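Long-range contacts in ADP-ribose pyrophosphatase MutT (Rickettsia felis, PDB 4KYX), which probably acts as a magnesium-dependent Nudix hydrolase that cleaves pyrophosphate linkages in substrates such as oxidised nucleoside triphosphates or ADP-ribose: residues A78-I83 and Y91-L96; I17-F22 and A43-H48. All blocks are in the same frame, centred on the assembly; numbering follows the deposited sequence.

Contacts 1 and 2 join different strand pairs of one mixed sheet in this Nudix fold. Contact 1 is a hairpin with long, regular antiparallel pairing; contact 2 brings together segments farther apart in sequence, next to the Nudix helix 55-67. Strands 14-22 and 89-99 are sheet neighbours, and the N-H of G18 meets the carbonyl of I94, 2.7 Å between N and O. Both contacts are mostly buried. Contact 1, however, turns one face to the second subunit and relies on valines and small polar groups, whereas contact 2 lies close to the centre of the chain and relies on glycine backbone and isoleucine tips.

Contact 1: residues A78-I83 and Y91-L96; sequences AVTNDI and YVSIFL
T80 and S93 face each other in a hydrogen-bonded pair of the hairpin formed by strands 75-84 and 89-99, and here the side chains pack closely. T80 OG1 lies 3.2 Å from S93 CB, but its hydrogen bond runs along its own strand, to D82 OD2 at 3.0 Å, reaching the carboxylate on its syn side and 23° out of its plane. The T80 hydroxyl is set between the backbone N and the carbonyl carbon (chi1 58°), which brings OG1 near the edge of the F95 ring, while CG2 comes within 4.0 Å of F95 CE2. P132 of helix 131-137 covers T80, D82 and S93.

On the opposite face, V79 CG1 touches V92 CG1 at 3.7 Å, and V79 CG2 lies beside I94 CD1 at 3.9 Å. This apolar strip continues into the dimer: V79 packs on V79 of the second subunit and V92 on I15 of that subunit.

Side-chain packing is looser toward the turn of the hairpin. In one of its two conformers, the partly exposed N81 offers V92 CG2 little more than its OD1, which bonds H90, while ND2 bonds the carbonyl of E53 of the second subunit. The ring of Y91 leads away from D82: its OH hydrogen-bonds H48 NE2, and the two rings meet with their planes at about 20°. The backbones of Y91 and D82 still exchange two hydrogen bonds, Y91 N to D82 O being 2.9 Å.

Labour is thus divided: backbone hydrogen bonds set the register, the face of T80, D82 and S93 packs against helix 131-137, and the valine face is consistent with a part in subunit association.

Contact 2: residues I17-F22 and A43-H48; sequences IGILIF and APAGGH
I17 N gives its hydrogen to G47 O over 2.7 Å, the shortest hydrogen bond between residues 17-22 and 43-48, nearly straight and met almost head-on by the carbonyl. The return bond, from G47 N to I17 O at 3.0 Å, is more bent. I17 O is also approached by G46 CA at 3.0 Å, a CA-H...O contact, and the two strands draw close where G46 faces G18. Neither glycine has a side chain to intervene, and at G46 the backbone conformation (phi 147°) calls for glycine: a CB would have no space beside I17 O and the carbonyl of A45.

Two residues along, I19 N bonds A45 O at 2.8 Å, but the donor stands above the carbonyl plane, 38° out of it. The I19 side chain bends back toward the neighbouring strand. Its second torsion, turned well off a staggered value (chi2 96°), swings CD1 to within 3.6 Å of G46 CA, laying a methyl over the glycine backbone. Farther along the same face, I21 CD1 meets A45 CB at 3.7 Å. P44 CB sits 3.4 Å from I19 O, and on the side away from the isoleucines the proline ring lies alongside L20.

The isoleucine face is covered by helix 55-67, where I17 packs on C58 and E62, and I19 on A59. From that helix, E66 OE1 accepts the hydrogen of G46 N. G47 is the first residue of the Nudix signature, so the chemistry implies that main-chain bonds and glycine shape hold the strands close while E66 ties G46 to the Nudix helix, whose glutamates in this family commonly bind the catalytic magnesium.

Contact 1: residues A78-I83 and Y91-L96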
loop_
_atom_site.group_PDB
_atom_site.type_symbol
_atom_site.label_atom_id
_atom_site.label_comp_id
_atom_site.label_asym_id
_atom_site.label_seq_id
_atom_site.Cartn_x
_atom_site.Cartn_y
_atom_site.Cartn_z
ATOM N N ALA A 78 8.349 1.979 -1.373
ATOM C CA ALA A 78 7.521 3.002 -0.741
ATOM C C ALA A 78 6.036 2.827 -0.968
ATOM O O ALA A 78 5.611 2.114 -1.859
ATOM C CB ALA A 78 7.960 4.364 -1.207
ATOM N N VAL A 79 5.250 3.420 -0.074
ATOM C CA VAL A 79 3.799 3.520 -0.235
ATOM C C VAL A 79 3.414 4.968 -0.136
ATOM O O VAL A 79 3.879 5.708 0.753
ATOM C CB VAL A 79 3.000 2.798 0.890
ATOM C CG1 VAL A 79 1.501 2.880 0.598
ATOM C CG2 VAL A 79 3.441 1.340 1.018
ATOM N N THR A 80 2.514 5.371 -1.023
ATOM C CA THR A 80 1.917 6.693 -0.966
ATOM C C THR A 80 0.437 6.542 -0.978
ATOM O O THR A 80 -0.070 5.579 -1.516
ATOM C CB THR A 80 2.323 7.599 -2.148
ATOM O OG1 THR A 80 1.941 6.963 -3.362
ATOM C CG2 THR A 80 3.809 7.828 -2.197
ATOM N N ASN A 81 -0.239 7.517 -0.376
ATOM C CA ASN A 81 -1.680 7.543 -0.290
ATOM C C ASN A 81 -2.154 8.902 -0.791
ATOM O O ASN A 81 -1.960 9.905 -0.127
ATOM C CB ASN A 81 -2.085 7.323 1.181
ATOM C CG ASN A 81 -3.571 7.492 1.414
ATOM O OD1 ASN A 81 -4.373 6.963 0.688
ATOM N ND2 ASN A 81 -3.930 8.262 2.406
ATOM N N ASP A 82 -2.745 8.926 -1.978
ATOM C CA ASP A 82 -3.065 10.175 -2.628
ATOM C C ASP A 82 -4.506 10.250 -3.114
ATOM O O ASP A 82 -5.004 9.354 -3.770
ATOM C CB ASP A 82 -2.139 10.332 -3.851
ATOM C CG ASP A 82 -0.672 10.126 -3.503
ATOM O OD1 ASP A 82 -0.180 10.929 -2.701
ATOM O OD2 ASP A 82 -0.052 9.165 -4.001
ATOM N N ILE A 83 -5.167 11.355 -2.839
ATOM C CA ILE A 83 -6.464 11.617 -3.470
ATOM C C ILE A 83 -6.228 12.574 -4.625
ATOM O O ILE A 83 -5.580 13.595 -4.432
ATOM C CB ILE A 83 -7.467 12.287 -2.479
ATOM N N TYR A 91 -5.923 6.768 -4.764
ATOM C CA TYR A 91 -4.999 5.688 -5.026
ATOM C C TYR A 91 -4.009 5.506 -3.927
ATOM O O TYR A 91 -3.431 6.464 -3.424
ATOM C CB TYR A 91 -4.183 5.980 -6.283
ATOM C CG TYR A 91 -4.939 5.664 -7.487
ATOM C CD1 TYR A 91 -4.945 4.384 -7.990
ATOM C CD2 TYR A 91 -5.672 6.655 -8.156
ATOM C CE1 TYR A 91 -5.652 4.079 -9.139
ATOM C CE2 TYR A 91 -6.401 6.350 -9.301
ATOM C CZ TYR A 91 -6.389 5.059 -9.777
ATOM O OH TYR A 91 -7.079 4.733 -10.918
ATOM N N VAL A 92 -3.809 4.257 -3.549
ATOM C CA VAL A 92 -2.669 3.894 -2.759
ATOM C C VAL A 92 -1.656 3.363 -3.752
ATOM O O VAL A 92 -1.915 2.363 -4.440
ATOM C CB VAL A 92 -3.050 2.882 -1.662
ATOM C CG1 VAL A 92 -1.828 2.292 -0.999
ATOM C CG2 VAL A 92 -3.937 3.567 -0.608
ATOM N N SER A 93 -0.515 4.046 -3.886
ATOM C CA SER A 93 0.516 3.593 -4.810
ATOM C C SER A 93 1.597 2.805 -4.078
ATOM O O SER A 93 2.112 3.239 -3.052
ATOM C CB SER A 93 1.168 4.754 -5.523
ATOM O OG SER A 93 0.205 5.474 -6.308
ATOM N N ILE A 94 1.975 1.683 -4.641
ATOM C CA ILE A 94 3.093 0.898 -4.171
ATOM C C ILE A 94 4.207 1.061 -5.161
ATOM O O ILE A 94 4.031 0.763 -6.346
ATOM C CB ILE A 94 2.723 -0.584 -4.149
ATOM C CG1 ILE A 94 1.446 -0.774 -3.345
ATOM C CG2 ILE A 94 3.887 -1.423 -3.644
ATOM C CD1 ILE A 94 1.553 -0.453 -1.916
ATOM N N PHE A 95 5.337 1.573 -4.700
ATOM C CA PHE A 95 6.490 1.726 -5.579
ATOM C C PHE A 95 7.498 0.646 -5.366
ATOM O O PHE A 95 7.807 0.277 -4.225
ATOM C CB PHE A 95 7.179 3.054 -5.359
ATOM C CG PHE A 95 6.410 4.205 -5.925
ATOM C CD1 PHE A 95 6.535 4.548 -7.239
ATOM C CD2 PHE A 95 5.532 4.945 -5.105
ATOM C CE1 PHE A 95 5.825 5.642 -7.779
ATOM C CE2 PHE A 95 4.832 6.025 -5.651
ATOM C CZ PHE A 95 4.983 6.355 -6.986
ATOM N N LEU A 96 8.056 0.203 -6.501
ATOM C CA LEU A 96 9.139 -0.728 -6.510
ATOM C C LEU A 96 10.252 -0.257 -7.427
ATOM O O LEU A 96 10.029 0.603 -8.233
ATOM C CB LEU A 96 8.683 -2.101 -6.950
ATOM C CG LEU A 96 7.618 -2.759 -6.118
ATOM C CD1 LEU A 96 6.239 -2.463 -6.692
ATOM C CD2 LEU A 96 7.909 -4.229 -6.100
#

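Contact 2: residues I17-F22 and A43-H48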
loop_
_atom_site.group_PDB
_atom_site.type_symbol
_atom_site.label_atom_id
_atom_site.label_comp_id
_atom_site.label_asym_id
_atom_site.label_seq_id
_atom_site.Cartn_x
_atom_site.Cartn_y
_atom_site.Cartn_z
ATOM N N ILE A 17 0.517 0.317 -8.845
ATOM C CA ILE A 17 1.888 -0.103 -8.716
ATOM C C ILE A 17 2.710 0.895 -9.550
ATOM O O ILE A 17 2.432 1.071 -10.746
ATOM C CB ILE A 17 2.059 -1.558 -9.257
ATOM C CG1 ILE A 17 1.302 -2.624 -8.448
ATOM C CG2 ILE A 17 3.527 -1.884 -9.494
ATOM C CD1 ILE A 17 1.459 -2.613 -6.971
ATOM N N GLY A 18 3.750 1.492 -8.976
ATOM C CA GLY A 18 4.702 2.244 -9.786
ATOM C C GLY A 18 6.058 1.596 -9.748
ATOM O O GLY A 18 6.522 1.124 -8.731
ATOM N N ILE A 19 6.721 1.600 -10.895
ATOM C CA ILE A 19 8.059 1.050 -10.991
ATOM C C ILE A 19 9.132 2.068 -11.376
ATOM O O ILE A 19 9.035 2.723 -12.420
ATOM C CB ILE A 19 8.100 -0.077 -12.015
ATOM C CG1 ILE A 19 6.940 -1.052 -11.709
ATOM C CG2 ILE A 19 9.452 -0.777 -11.895
ATOM C CD1 ILE A 19 5.674 -0.804 -12.521
ATOM N N LEU A 20 10.123 2.239 -10.514
ATOM C CA LEU A 20 11.315 2.970 -10.876
ATOM C C LEU A 20 12.257 1.990 -11.585
ATOM O O LEU A 20 12.932 1.199 -10.968
ATOM C CB LEU A 20 12.005 3.608 -9.699
ATOM C CG LEU A 20 11.129 4.374 -8.712
ATOM C CD1 LEU A 20 12.001 5.138 -7.712
ATOM C CD2 LEU A 20 10.264 5.334 -9.499
ATOM N N ILE A 21 12.330 2.136 -12.910
ATOM C CA ILE A 21 13.131 1.280 -13.757
ATOM C C ILE A 21 14.448 1.991 -13.970
ATOM O O ILE A 21 14.476 3.174 -14.413
ATOM C CB ILE A 21 12.539 1.096 -15.157
ATOM C CG1 ILE A 21 11.111 0.592 -15.106
ATOM C CG2 ILE A 21 13.401 0.128 -15.958
ATOM C CD1 ILE A 21 10.379 0.856 -16.397
ATOM N N PHE A 22 15.521 1.277 -13.634
ATOM C CA PHE A 22 16.882 1.793 -13.757
ATOM C C PHE A 22 17.637 1.164 -14.894
ATOM O O PHE A 22 17.453 -0.008 -15.212
ATOM C CB PHE A 22 17.685 1.560 -12.497
ATOM C CG PHE A 22 17.308 2.435 -11.355
ATOM C CD1 PHE A 22 16.130 2.257 -10.668
ATOM C CD2 PHE A 22 18.165 3.433 -10.928
ATOM C CE1 PHE A 22 15.795 3.077 -9.607
ATOM C CE2 PHE A 22 17.839 4.238 -9.850
ATOM C CZ PHE A 22 16.655 4.066 -9.188
ATOM N N ALA A 43 5.640 10.510 -15.404
ATOM C CA ALA A 43 5.282 9.389 -14.511
ATOM C C ALA A 43 6.176 8.218 -14.760
ATOM O O ALA A 43 6.619 7.992 -15.875
ATOM C CB ALA A 43 3.851 8.952 -14.712
ATOM N N PRO A 44 6.372 7.389 -13.739
ATOM C CA PRO A 44 7.083 6.152 -14.026
ATOM C C PRO A 44 6.179 5.119 -14.715
ATOM O O PRO A 44 4.963 5.326 -14.829
ATOM C CB PRO A 44 7.509 5.704 -12.637
ATOM C CG PRO A 44 6.440 6.253 -11.742
ATOM C CD PRO A 44 5.873 7.477 -12.350
ATOM N N ALA A 45 6.743 3.977 -15.093
ATOM C CA ALA A 45 5.949 2.835 -15.480
ATOM C C ALA A 45 5.026 2.420 -14.328
ATOM O O ALA A 45 5.348 2.673 -13.124
ATOM C CB ALA A 45 6.863 1.705 -15.888
ATOM N N GLY A 46 3.888 1.841 -14.692
ATOM C CA GLY A 46 2.980 1.278 -13.697
ATOM C C GLY A 46 1.537 1.384 -14.078
ATOM O O GLY A 46 1.214 1.781 -15.169
ATOM N N GLY A 47 0.676 0.952 -13.182
ATOM C CA GLY A 47 -0.717 0.935 -13.436
ATOM C C GLY A 47 -1.350 0.125 -12.325
ATOM O O GLY A 47 -0.774 0.005 -11.234
ATOM N N HIS A 48 -2.498 -0.453 -12.619
ATOM C CA HIS A 48 -3.328 -1.004 -11.554
ATOM C C HIS A 48 -2.906 -2.416 -11.178
ATOM O O HIS A 48 -2.630 -3.244 -12.053
ATOM C CB HIS A 48 -4.749 -1.083 -12.052
ATOM C CG HIS A 48 -5.432 0.229 -12.098
ATOM N ND1 HIS A 48 -6.058 0.693 -13.230
ATOM C CD2 HIS A 48 -5.621 1.177 -11.148
ATOM C CE1 HIS A 48 -6.580 1.884 -12.997
ATOM N NE2 HIS A 48 -6.334 2.202 -11.741
#